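Uncharacterized protein (Bacteroides fragilis, PDB 3EUR) is of unknown function, but its thioredoxin-like domain is consistent with, though no proof of, a role in thiol-disulfide chemistry. Local coordinates at residues 12-17 / 24-29; 69-74 / 92-97; 33-38 / 117-122. All blocks are in the same frame, centred on the assembly; numbering follows the deposited sequence.

The three contacts sample one mixed beta sheet whose strands run in the order 23-25, 15-18, 94-97, 68-74, 33-38, 116-120, 126-131. Contact 1 is the hairpin at one margin, contact 2 the parallel pair in the middle and contact 3 the antiparallel pair beyond it. Centre to centre, contacts 1 and 2 lie about 11 Å apart, 1 and 3 about 12 Å, and 2 and 3 about 10 Å. Along the chain contact 1 closes first, and contact 2 then forms wholly between the two segments of contact 3. Backbone bonds, Thr17 to Tyr97 and Leu71 to Phe37, join neighbours, making a continuous thioredoxin-like core extended by an N-terminal hairpin.

Contact 1: residues 12-17 / 24-29; sequences LNFTYT and GTLYQF
With chi1 at -161°, Asn13 swings its CG away from the backbone N and stacks its carboxamide over the CG end of the Tyr27 ring, whose chi1 of -73° turns that ring beneath it. The two planes are 6° apart, a true amide-on-ring stack, and Asn13 CB sits 3.5 Å above the centre of the Tyr27 ring. The same amide also makes a polar link: Tyr27 N donates to Asn13 OD1 at 3.0 Å from above the carbonyl plane, while ND2 reaches Thr25 OG1 through a water. The hydroxyl of Tyr27 has its main partner in Ala11 O.

Further along, Leu26 N bonds to Phe14 O at 3.0 Å, and Leu26 CB settles over one face of the Phe14 ring. Tyr16 and Gly24 exchange two backbone bonds, and Tyr16 N to Gly24 O is the shorter at 2.8 Å. The Tyr16 ring folds back across this glycine, with Gly24 CA 4.1 Å from its centroid. A water then links Tyr16 OH to Thr25 O, 2.6 Å from the hydroxyl oxygen.

Thr25 OG1 accepts from Gln28 N, an ST motif that overlaps the type I turn from Leu26 to Phe29. The Asn13 and Tyr27 stack continues the contact past the paired strands, whereas the Tyr16 and Gly24 pairing belongs to the beta hairpin of strands 15-18 and 23-25, at the edge of the thioredoxin-like sheet.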
loop_
_atom_site.group_PDB
_atom_site.type_symbol
_atom_site.label_atom_id
_atom_site.label_comp_id
_atom_site.label_asym_id
_atom_site.label_seq_id
_atom_site.Cartn_x
_atom_site.Cartn_y
_atom_site.Cartn_z
ATOM N N LEU A 12 -6.497 2.247 9.984
ATOM C CA LEU A 12 -7.579 1.290 10.089
ATOM C C LEU A 12 -7.207 -0.067 9.539
ATOM O O LEU A 12 -6.595 -0.181 8.480
ATOM C CB LEU A 12 -8.822 1.804 9.376
ATOM C CG LEU A 12 -9.667 2.762 10.150
ATOM C CD1 LEU A 12 -10.501 1.997 11.204
ATOM C CD2 LEU A 12 -9.005 3.993 10.592
ATOM N N ASN A 13 -7.554 -1.144 10.254
ATOM C CA ASN A 13 -7.267 -2.476 9.791
ATOM C C ASN A 13 -8.161 -2.891 8.662
ATOM O O ASN A 13 -9.265 -2.330 8.446
ATOM C CB ASN A 13 -7.449 -3.445 10.943
ATOM C CG ASN A 13 -6.776 -4.775 10.778
ATOM O OD1 ASN A 13 -5.823 -4.902 10.019
ATOM N ND2 ASN A 13 -7.205 -5.772 11.601
ATOM N N PHE A 14 -7.715 -3.908 7.908
ATOM C CA PHE A 14 -8.491 -4.552 6.871
ATOM C C PHE A 14 -7.876 -5.891 6.556
ATOM O O PHE A 14 -6.694 -6.092 6.814
ATOM C CB PHE A 14 -8.595 -3.643 5.620
ATOM C CG PHE A 14 -7.259 -3.337 5.014
ATOM C CD1 PHE A 14 -6.639 -4.205 4.127
ATOM C CD2 PHE A 14 -6.576 -2.182 5.388
ATOM C CE1 PHE A 14 -5.381 -3.930 3.626
ATOM C CE2 PHE A 14 -5.326 -1.935 4.854
ATOM C CZ PHE A 14 -4.758 -2.788 4.002
ATOM N N THR A 15 -8.676 -6.757 5.949
ATOM C CA THR A 15 -8.247 -8.043 5.435
ATOM C C THR A 15 -7.965 -7.968 3.942
ATOM O O THR A 15 -8.774 -7.477 3.156
ATOM C CB THR A 15 -9.294 -9.135 5.681
ATOM O OG1 THR A 15 -9.467 -9.294 7.075
ATOM C CG2 THR A 15 -8.842 -10.494 5.085
ATOM N N TYR A 16 -6.814 -8.426 3.538
ATOM C CA TYR A 16 -6.449 -8.565 2.153
ATOM C C TYR A 16 -6.364 -10.026 1.761
ATOM O O TYR A 16 -6.122 -10.891 2.610
ATOM C CB TYR A 16 -5.132 -7.830 1.838
ATOM C CG TYR A 16 -3.918 -8.337 2.529
ATOM C CD1 TYR A 16 -3.223 -9.408 2.050
ATOM C CD2 TYR A 16 -3.463 -7.751 3.718
ATOM C CE1 TYR A 16 -2.114 -9.894 2.700
ATOM C CE2 TYR A 16 -2.370 -8.250 4.361
ATOM C CZ TYR A 16 -1.698 -9.318 3.857
ATOM O OH TYR A 16 -0.603 -9.802 4.527
ATOM N N THR A 17 -6.571 -10.268 0.484
ATOM C CA THR A 17 -6.442 -11.597 -0.094
ATOM C C THR A 17 -5.362 -11.536 -1.173
ATOM O O THR A 17 -5.362 -10.647 -2.028
ATOM C CB THR A 17 -7.790 -12.040 -0.719
ATOM O OG1 THR A 17 -8.817 -11.976 0.267
ATOM C CG2 THR A 17 -7.735 -13.424 -1.254
ATOM N N GLY A 24 -4.658 -12.176 4.938
ATOM C CA GLY A 24 -3.959 -11.535 6.023
ATOM C C GLY A 24 -4.547 -10.210 6.307
ATOM O O GLY A 24 -5.441 -9.781 5.584
ATOM N N THR A 25 -4.134 -9.600 7.402
ATOM C CA THR A 25 -4.616 -8.300 7.749
ATOM C C THR A 25 -3.489 -7.292 7.841
ATOM O O THR A 25 -2.326 -7.623 8.076
ATOM C CB THR A 25 -5.410 -8.298 9.077
ATOM O OG1 THR A 25 -4.467 -8.430 10.137
ATOM C CG2 THR A 25 -6.475 -9.428 9.118
ATOM N N LEU A 26 -3.841 -6.014 7.768
ATOM C CA LEU A 26 -2.822 -4.961 8.003
ATOM C C LEU A 26 -2.135 -5.147 9.349
ATOM O O LEU A 26 -0.924 -5.076 9.472
ATOM C CB LEU A 26 -3.447 -3.575 7.864
ATOM C CG LEU A 26 -2.479 -2.402 8.117
ATOM C CD1 LEU A 26 -1.367 -2.334 7.076
ATOM C CD2 LEU A 26 -3.245 -1.093 8.234
ATOM N N TYR A 27 -2.925 -5.392 10.395
ATOM C CA TYR A 27 -2.354 -5.403 11.723
ATOM C C TYR A 27 -1.435 -6.611 11.939
ATOM O O TYR A 27 -0.563 -6.564 12.780
ATOM C CB TYR A 27 -3.450 -5.347 12.817
ATOM C CG TYR A 27 -4.118 -4.004 12.950
ATOM C CD1 TYR A 27 -3.838 -2.928 12.125
ATOM C CD2 TYR A 27 -5.078 -3.824 13.928
ATOM C CE1 TYR A 27 -4.479 -1.708 12.286
ATOM C CE2 TYR A 27 -5.712 -2.605 14.105
ATOM C CZ TYR A 27 -5.441 -1.560 13.256
ATOM O OH TYR A 27 -6.135 -0.390 13.439
ATOM N N GLN A 28 -1.644 -7.671 11.174
ATOM C CA GLN A 28 -0.791 -8.857 11.229
ATOM C C GLN A 28 0.503 -8.746 10.376
ATOM O O GLN A 28 1.306 -9.656 10.415
ATOM C CB GLN A 28 -1.558 -10.064 10.743
ATOM C CG GLN A 28 -2.739 -10.492 11.619
ATOM C CD GLN A 28 -3.701 -11.410 10.884
ATOM O OE1 GLN A 28 -3.494 -11.759 9.729
ATOM N NE2 GLN A 28 -4.761 -11.798 11.563
ATOM N N PHE A 29 0.646 -7.676 9.599
ATOM C CA PHE A 29 1.721 -7.551 8.603
ATOM C C PHE A 29 2.973 -7.039 9.253
ATOM O O PHE A 29 2.996 -5.896 9.701
ATOM C CB PHE A 29 1.235 -6.586 7.527
ATOM C CG PHE A 29 2.156 -6.433 6.349
ATOM C CD1 PHE A 29 2.201 -7.430 5.387
ATOM C CD2 PHE A 29 2.926 -5.302 6.149
ATOM C CE1 PHE A 29 3.013 -7.291 4.262
ATOM C CE2 PHE A 29 3.718 -5.158 5.041
ATOM C CZ PHE A 29 3.755 -6.151 4.080
HETATM O O HOH W 1 -5.891 -8.329 12.473
HETATM O O HOH W 2 -9.231 -1.190 12.593
HETATM O O HOH W 3 -0.635 -9.689 7.167
#

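Contact 2: residues 69-74 / 92-97; sequences KVLSIY and EWTNGY
Val70 O is gripped twice: Thr94 N reaches it at 2.9 Å with an almost straight N-H...O angle of 174°, and a water donates to it at 3.1 Å. That water ties the start of the pair together. It also donates to Glu92 O and accepts from Thr94 OG1 at 2.8 Å, with a further weak bond from Lys69 NZ. Both segments are thereby joined just where the second strand begins.

From here the bonds alternate as in any parallel pair: Val70, Ser72 and Tyr74 on one strand bond with Thr94 and Gly96 on the other, while Leu71 and Ile73 turn their backbone polar groups to strand 33-38. Ser72 N donates to Thr94 O at 2.8 Å, Gly96 N to Ser72 O, and Tyr74 N to Gly96 O at 3.0 Å. The segment axes differ by 18° in direction, and the register runs without a break from Leu71 opposite Thr94 to Tyr74 opposite Tyr97.

Side chains fill in around this framework. Trp93 CG stands beside its backbone N, opposite the carbonyl carbon (chi1 -57°), which lays the indole alongside Val70. Val70 CB is 3.8 Å from the centroid of the five-membered ring and over the face; CG1 leans toward the ring junction at CD2, and CG2 toward NE1. On the face carrying Leu71, Leu71 CD1 meets Thr94 CG2 at 3.6 Å. Tyr97 CB comes to the edge of the Tyr74 ring.

The pair belongs to the beta-alpha-beta unit 68-74, 79-85, 94-97. Helix 79-85 places Trp82 against both Tyr74 and Tyr97, helix 44-55 packs on Trp93 through Ile50 and Leu53, and Tyr16 touches Leu71 and Ile73. Strand 33-38 continues the sheet beside 68-74, and strand 15-18 beside 94-97.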
loop_
_atom_site.group_PDB
_atom_site.type_symbol
_atom_site.label_atom_id
_atom_site.label_comp_id
_atom_site.label_asym_id
_atom_site.label_seq_id
_atom_site.Cartn_x
_atom_site.Cartn_y
_atom_site.Cartn_z
ATOM N N LYS A 69 8.470 -2.706 3.972
ATOM C CA LYS A 69 7.745 -3.591 3.108
ATOM C C LYS A 69 6.570 -2.824 2.494
ATOM O O LYS A 69 5.895 -2.071 3.173
ATOM C CB LYS A 69 7.254 -4.858 3.813
ATOM C CG LYS A 69 8.433 -5.742 4.270
ATOM C CD LYS A 69 8.035 -7.001 4.906
ATOM C CE LYS A 69 7.438 -8.001 3.882
ATOM N NZ LYS A 69 8.367 -8.506 2.826
ATOM N N VAL A 70 6.349 -3.061 1.232
ATOM C CA VAL A 70 5.246 -2.496 0.472
ATOM C C VAL A 70 4.057 -3.468 0.559
ATOM O O VAL A 70 4.191 -4.669 0.240
ATOM C CB VAL A 70 5.617 -2.250 -0.987
ATOM C CG1 VAL A 70 4.410 -1.729 -1.782
ATOM C CG2 VAL A 70 6.796 -1.266 -1.118
ATOM N N LEU A 71 2.902 -2.944 0.982
ATOM C CA LEU A 71 1.629 -3.655 0.978
ATOM C C LEU A 71 0.734 -2.916 0.011
ATOM O O LEU A 71 0.288 -1.804 0.281
ATOM C CB LEU A 71 1.044 -3.677 2.392
ATOM C CG LEU A 71 -0.290 -4.422 2.513
ATOM C CD1 LEU A 71 -0.193 -5.848 2.069
ATOM C CD2 LEU A 71 -0.764 -4.313 3.953
ATOM N N SER A 72 0.531 -3.504 -1.162
ATOM C CA SER A 72 -0.373 -2.960 -2.148
ATOM C C SER A 72 -1.770 -3.508 -1.935
ATOM O O SER A 72 -1.955 -4.727 -1.736
ATOM C CB SER A 72 0.081 -3.297 -3.545
ATOM O OG SER A 72 -0.982 -3.317 -4.501
ATOM N N ILE A 73 -2.769 -2.649 -1.976
ATOM C CA ILE A 73 -4.152 -3.053 -1.753
ATOM C C ILE A 73 -5.055 -2.477 -2.819
ATOM O O ILE A 73 -5.088 -1.249 -3.028
ATOM C CB ILE A 73 -4.651 -2.679 -0.338
ATOM C CG1 ILE A 73 -6.073 -3.189 -0.079
ATOM C CG2 ILE A 73 -4.622 -1.217 -0.007
ATOM C CD1 ILE A 73 -6.220 -4.739 -0.124
ATOM N N TYR A 74 -5.803 -3.359 -3.457
ATOM C CA TYR A 74 -6.812 -3.004 -4.429
ATOM C C TYR A 74 -8.169 -3.026 -3.784
ATOM O O TYR A 74 -8.609 -4.077 -3.301
ATOM C CB TYR A 74 -6.758 -4.017 -5.564
ATOM C CG TYR A 74 -7.839 -3.834 -6.607
ATOM C CD1 TYR A 74 -7.877 -2.739 -7.404
ATOM C CD2 TYR A 74 -8.751 -4.809 -6.866
ATOM C CE1 TYR A 74 -8.862 -2.582 -8.357
ATOM C CE2 TYR A 74 -9.764 -4.639 -7.817
ATOM C CZ TYR A 74 -9.789 -3.541 -8.571
ATOM O OH TYR A 74 -10.770 -3.373 -9.527
ATOM N N GLU A 92 8.483 -8.861 -4.784
ATOM C CA GLU A 92 8.825 -8.711 -3.376
ATOM C C GLU A 92 7.706 -8.055 -2.572
ATOM O O GLU A 92 7.579 -8.297 -1.372
ATOM C CB GLU A 92 10.120 -7.909 -3.225
ATOM C CG GLU A 92 11.348 -8.598 -3.795
ATOM C CD GLU A 92 11.324 -8.672 -5.309
ATOM O OE1 GLU A 92 10.620 -7.851 -5.935
ATOM O OE2 GLU A 92 12.010 -9.550 -5.874
ATOM N N TRP A 93 6.898 -7.224 -3.225
ATOM C CA TRP A 93 5.835 -6.535 -2.522
ATOM C C TRP A 93 4.736 -7.546 -2.165
ATOM O O TRP A 93 4.670 -8.633 -2.776
ATOM C CB TRP A 93 5.244 -5.424 -3.391
ATOM C CG TRP A 93 6.237 -4.403 -3.870
ATOM C CD1 TRP A 93 7.522 -4.197 -3.436
ATOM C CD2 TRP A 93 5.990 -3.435 -4.882
ATOM N NE1 TRP A 93 8.074 -3.169 -4.140
ATOM C CE2 TRP A 93 7.173 -2.676 -5.027
ATOM C CE3 TRP A 93 4.894 -3.144 -5.701
ATOM C CZ2 TRP A 93 7.302 -1.674 -5.992
ATOM C CZ3 TRP A 93 5.027 -2.140 -6.620
ATOM C CH2 TRP A 93 6.229 -1.426 -6.755
ATOM N N THR A 94 3.902 -7.178 -1.201
ATOM C CA THR A 94 2.744 -7.984 -0.830
ATOM C C THR A 94 1.543 -7.346 -1.513
ATOM O O THR A 94 1.198 -6.215 -1.204
ATOM C CB THR A 94 2.612 -8.042 0.666
ATOM O OG1 THR A 94 3.820 -8.592 1.242
ATOM C CG2 THR A 94 1.386 -8.914 1.053
ATOM N N ASN A 95 0.956 -8.047 -2.480
ATOM C CA ASN A 95 -0.005 -7.478 -3.384
ATOM C C ASN A 95 -1.361 -8.159 -3.181
ATOM O O ASN A 95 -1.503 -9.307 -3.523
ATOM C CB ASN A 95 0.558 -7.651 -4.811
ATOM C CG ASN A 95 1.989 -7.019 -4.977
ATOM O OD1 ASN A 95 2.147 -5.815 -4.691
ATOM N ND2 ASN A 95 3.023 -7.813 -5.487
ATOM N N GLY A 96 -2.321 -7.467 -2.586
ATOM C CA GLY A 96 -3.596 -8.052 -2.267
ATOM C C GLY A 96 -4.780 -7.245 -2.736
ATOM O O GLY A 96 -4.654 -6.103 -3.163
ATOM N N TYR A 97 -5.937 -7.877 -2.662
ATOM C CA TYR A 97 -7.218 -7.226 -2.932
ATOM C C TYR A 97 -8.155 -7.364 -1.742
ATOM O O TYR A 97 -8.015 -8.227 -0.890
ATOM C CB TYR A 97 -7.857 -7.764 -4.234
ATOM C CG TYR A 97 -8.208 -9.228 -4.207
ATOM C CD1 TYR A 97 -9.502 -9.646 -3.882
ATOM C CD2 TYR A 97 -7.281 -10.200 -4.543
ATOM C CE1 TYR A 97 -9.848 -11.021 -3.900
ATOM C CE2 TYR A 97 -7.633 -11.550 -4.590
ATOM C CZ TYR A 97 -8.907 -11.933 -4.265
ATOM O OH TYR A 97 -9.215 -13.289 -4.324
HETATM O O HOH W 4 6.065 -7.010 1.066
#

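Contact 3: residues 33-38 / 117-122; sequences YTLLFI and LYLLDK
Leu117 and Phe37 face each other across the two strands, and the CD2 branch of Leu117 does the touching: it lies 3.8 Å from Phe37 CB and 4.2 Å from Leu35 CG, wedged between neighbours on one face. Leu117 has CG beside its backbone N (chi1 -62°), which carries the branch over toward the other strand. Next along this face, Leu35 CD1 meets Leu119 CD1 at 4.2 Å, and the same Leu119 methyl brushes Tyr33 CB. The opposite face carries Thr34, Leu36, Tyr118 and Leu120. Here Leu36 CB is 4.1 Å from Tyr118 CB, and Thr34 CB and Leu120 CB come within 4.2 Å. Ile38 reaches the Tyr118 ring with CD1, 4.1 Å from Tyr118 CE2.

What sets these side chains in register is the backbone. Thr34 and Leu120 form one hydrogen-bonded pair and Leu36 and Tyr118 another, each exchanging two bonds. Leu120 N reaches Thr34 O at 2.8 Å and Tyr118 N reaches Leu36 O at 2.9 Å. The strand directions are 164° apart, close to antiparallel.

Beyond the strands, helix 44-55 presses Met49 and Leu53 on the Phe37 and Leu35 side, with Val136 of helix 133-141 joining there. On the other side Tyr109 meets the Tyr118 ring edge-to-face. At Asp121, OD1 accepts from Asn123 N and Thr125 N, and a water bridges Thr34 OG1 to Asp121 O.

The chemistry is that of a central sheet in a thioredoxin-like core: backbone polarity is spent between the strands, and most of the side chains are apolar and bury, against helices 44-55 and 133-141 on the Leu35 and Leu117 face and against loop residues such as Tyr109 on the other, while Thr34 sends its hydroxyl to a water.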
loop_
_atom_site.group_PDB
_atom_site.type_symbol
_atom_site.label_atom_id
_atom_site.label_comp_id
_atom_site.label_asym_id
_atom_site.label_seq_id
_atom_site.Cartn_x
_atom_site.Cartn_y
_atom_site.Cartn_z
ATOM N N TYR A 33 8.655 -0.532 8.858
ATOM C CA TYR A 33 7.857 0.454 8.125
ATOM C C TYR A 33 6.992 -0.288 7.143
ATOM O O TYR A 33 7.517 -1.086 6.335
ATOM C CB TYR A 33 8.752 1.429 7.318
ATOM C CG TYR A 33 9.668 2.242 8.154
ATOM C CD1 TYR A 33 9.288 3.486 8.627
ATOM C CD2 TYR A 33 10.933 1.797 8.469
ATOM C CE1 TYR A 33 10.156 4.255 9.376
ATOM C CE2 TYR A 33 11.793 2.549 9.218
ATOM C CZ TYR A 33 11.427 3.788 9.679
ATOM O OH TYR A 33 12.282 4.550 10.422
ATOM N N THR A 34 5.689 0.011 7.110
ATOM C CA THR A 34 4.829 -0.467 6.063
ATOM C C THR A 34 4.507 0.697 5.122
ATOM O O THR A 34 4.063 1.755 5.588
ATOM C CB THR A 34 3.509 -1.071 6.606
ATOM O OG1 THR A 34 3.783 -2.217 7.384
ATOM C CG2 THR A 34 2.554 -1.420 5.512
ATOM N N LEU A 35 4.734 0.511 3.833
ATOM C CA LEU A 35 4.293 1.454 2.834
ATOM C C LEU A 35 3.024 0.896 2.201
ATOM O O LEU A 35 3.081 -0.063 1.445
ATOM C CB LEU A 35 5.382 1.699 1.787
ATOM C CG LEU A 35 5.087 2.810 0.771
ATOM C CD1 LEU A 35 4.798 4.148 1.455
ATOM C CD2 LEU A 35 6.315 2.938 -0.172
ATOM N N LEU A 36 1.889 1.433 2.646
ATOM C CA LEU A 36 0.608 1.015 2.170
ATOM C C LEU A 36 0.285 1.771 0.876
ATOM O O LEU A 36 0.285 2.990 0.861
ATOM C CB LEU A 36 -0.462 1.313 3.245
ATOM C CG LEU A 36 -1.912 1.001 2.880
ATOM C CD1 LEU A 36 -2.094 -0.495 2.664
ATOM C CD2 LEU A 36 -2.841 1.470 3.964
ATOM N N PHE A 37 0.082 1.008 -0.183
ATOM C CA PHE A 37 -0.081 1.510 -1.525
ATOM C C PHE A 37 -1.461 1.129 -2.040
ATOM O O PHE A 37 -1.665 0.008 -2.471
ATOM C CB PHE A 37 1.078 0.973 -2.367
ATOM C CG PHE A 37 0.991 1.207 -3.862
ATOM C CD1 PHE A 37 0.293 2.267 -4.446
ATOM C CD2 PHE A 37 1.713 0.377 -4.711
ATOM C CE1 PHE A 37 0.273 2.420 -5.814
ATOM C CE2 PHE A 37 1.685 0.540 -6.076
ATOM C CZ PHE A 37 0.979 1.574 -6.628
ATOM N N ILE A 38 -2.413 2.058 -1.970
ATOM C CA ILE A 38 -3.797 1.811 -2.415
ATOM C C ILE A 38 -3.855 2.114 -3.881
ATOM O O ILE A 38 -3.512 3.210 -4.292
ATOM C CB ILE A 38 -4.808 2.639 -1.627
ATOM C CG1 ILE A 38 -4.572 2.549 -0.121
ATOM C CG2 ILE A 38 -6.208 2.234 -2.030
ATOM C CD1 ILE A 38 -5.464 3.456 0.741
ATOM N N LEU A 117 -0.468 6.691 -1.075
ATOM C CA LEU A 117 0.495 6.100 -0.155
ATOM C C LEU A 117 0.288 6.542 1.267
ATOM O O LEU A 117 0.054 7.712 1.539
ATOM C CB LEU A 117 1.920 6.495 -0.576
ATOM C CG LEU A 117 2.389 6.044 -1.938
ATOM C CD1 LEU A 117 3.768 6.659 -2.233
ATOM C CD2 LEU A 117 2.475 4.527 -2.041
ATOM N N TYR A 118 0.401 5.586 2.182
ATOM C CA TYR A 118 0.548 5.854 3.613
ATOM C C TYR A 118 1.831 5.204 4.089
ATOM O O TYR A 118 2.089 4.064 3.742
ATOM C CB TYR A 118 -0.618 5.280 4.449
ATOM C CG TYR A 118 -1.937 5.933 4.264
ATOM C CD1 TYR A 118 -2.448 6.719 5.291
ATOM C CD2 TYR A 118 -2.639 5.833 3.101
ATOM C CE1 TYR A 118 -3.656 7.348 5.198
ATOM C CE2 TYR A 118 -3.903 6.509 2.958
ATOM C CZ TYR A 118 -4.352 7.285 4.025
ATOM O OH TYR A 118 -5.573 7.956 3.921
ATOM N N LEU A 119 2.613 5.916 4.894
ATOM C CA LEU A 119 3.773 5.333 5.547
ATOM C C LEU A 119 3.416 5.110 6.998
ATOM O O LEU A 119 2.980 6.039 7.685
ATOM C CB LEU A 119 5.005 6.224 5.411
ATOM C CG LEU A 119 6.305 5.622 5.974
ATOM C CD1 LEU A 119 6.791 4.473 5.192
ATOM C CD2 LEU A 119 7.383 6.721 6.115
ATOM N N LEU A 120 3.561 3.859 7.443
ATOM C CA LEU A 120 3.160 3.421 8.774
ATOM C C LEU A 120 4.364 2.863 9.538
ATOM O O LEU A 120 5.251 2.236 8.922
ATOM C CB LEU A 120 2.108 2.310 8.666
ATOM C CG LEU A 120 0.937 2.564 7.748
ATOM C CD1 LEU A 120 0.002 1.342 7.698
ATOM C CD2 LEU A 120 0.155 3.805 8.097
ATOM N N ASP A 121 4.420 3.088 10.842
ATOM C CA ASP A 121 5.468 2.516 11.659
ATOM C C ASP A 121 5.132 1.060 12.030
ATOM O O ASP A 121 4.181 0.474 11.527
ATOM C CB ASP A 121 5.795 3.410 12.880
ATOM C CG ASP A 121 4.821 3.290 14.030
ATOM O OD1 ASP A 121 3.829 2.499 13.962
ATOM O OD2 ASP A 121 5.081 3.981 15.026
ATOM N N LYS A 122 5.954 0.486 12.908
ATOM C CA LYS A 122 5.839 -0.928 13.224
ATOM C C LYS A 122 4.497 -1.287 13.836
ATOM O O LYS A 122 4.042 -2.425 13.704
ATOM C CB LYS A 122 6.972 -1.421 14.119
ATOM C CG LYS A 122 6.996 -0.873 15.498
ATOM C CD LYS A 122 8.150 -1.382 16.315
ATOM C CE LYS A 122 8.067 -0.911 17.740
ATOM N NZ LYS A 122 9.168 -1.454 18.563
HETATM O O HOH W 5 4.489 -1.840 10.022
#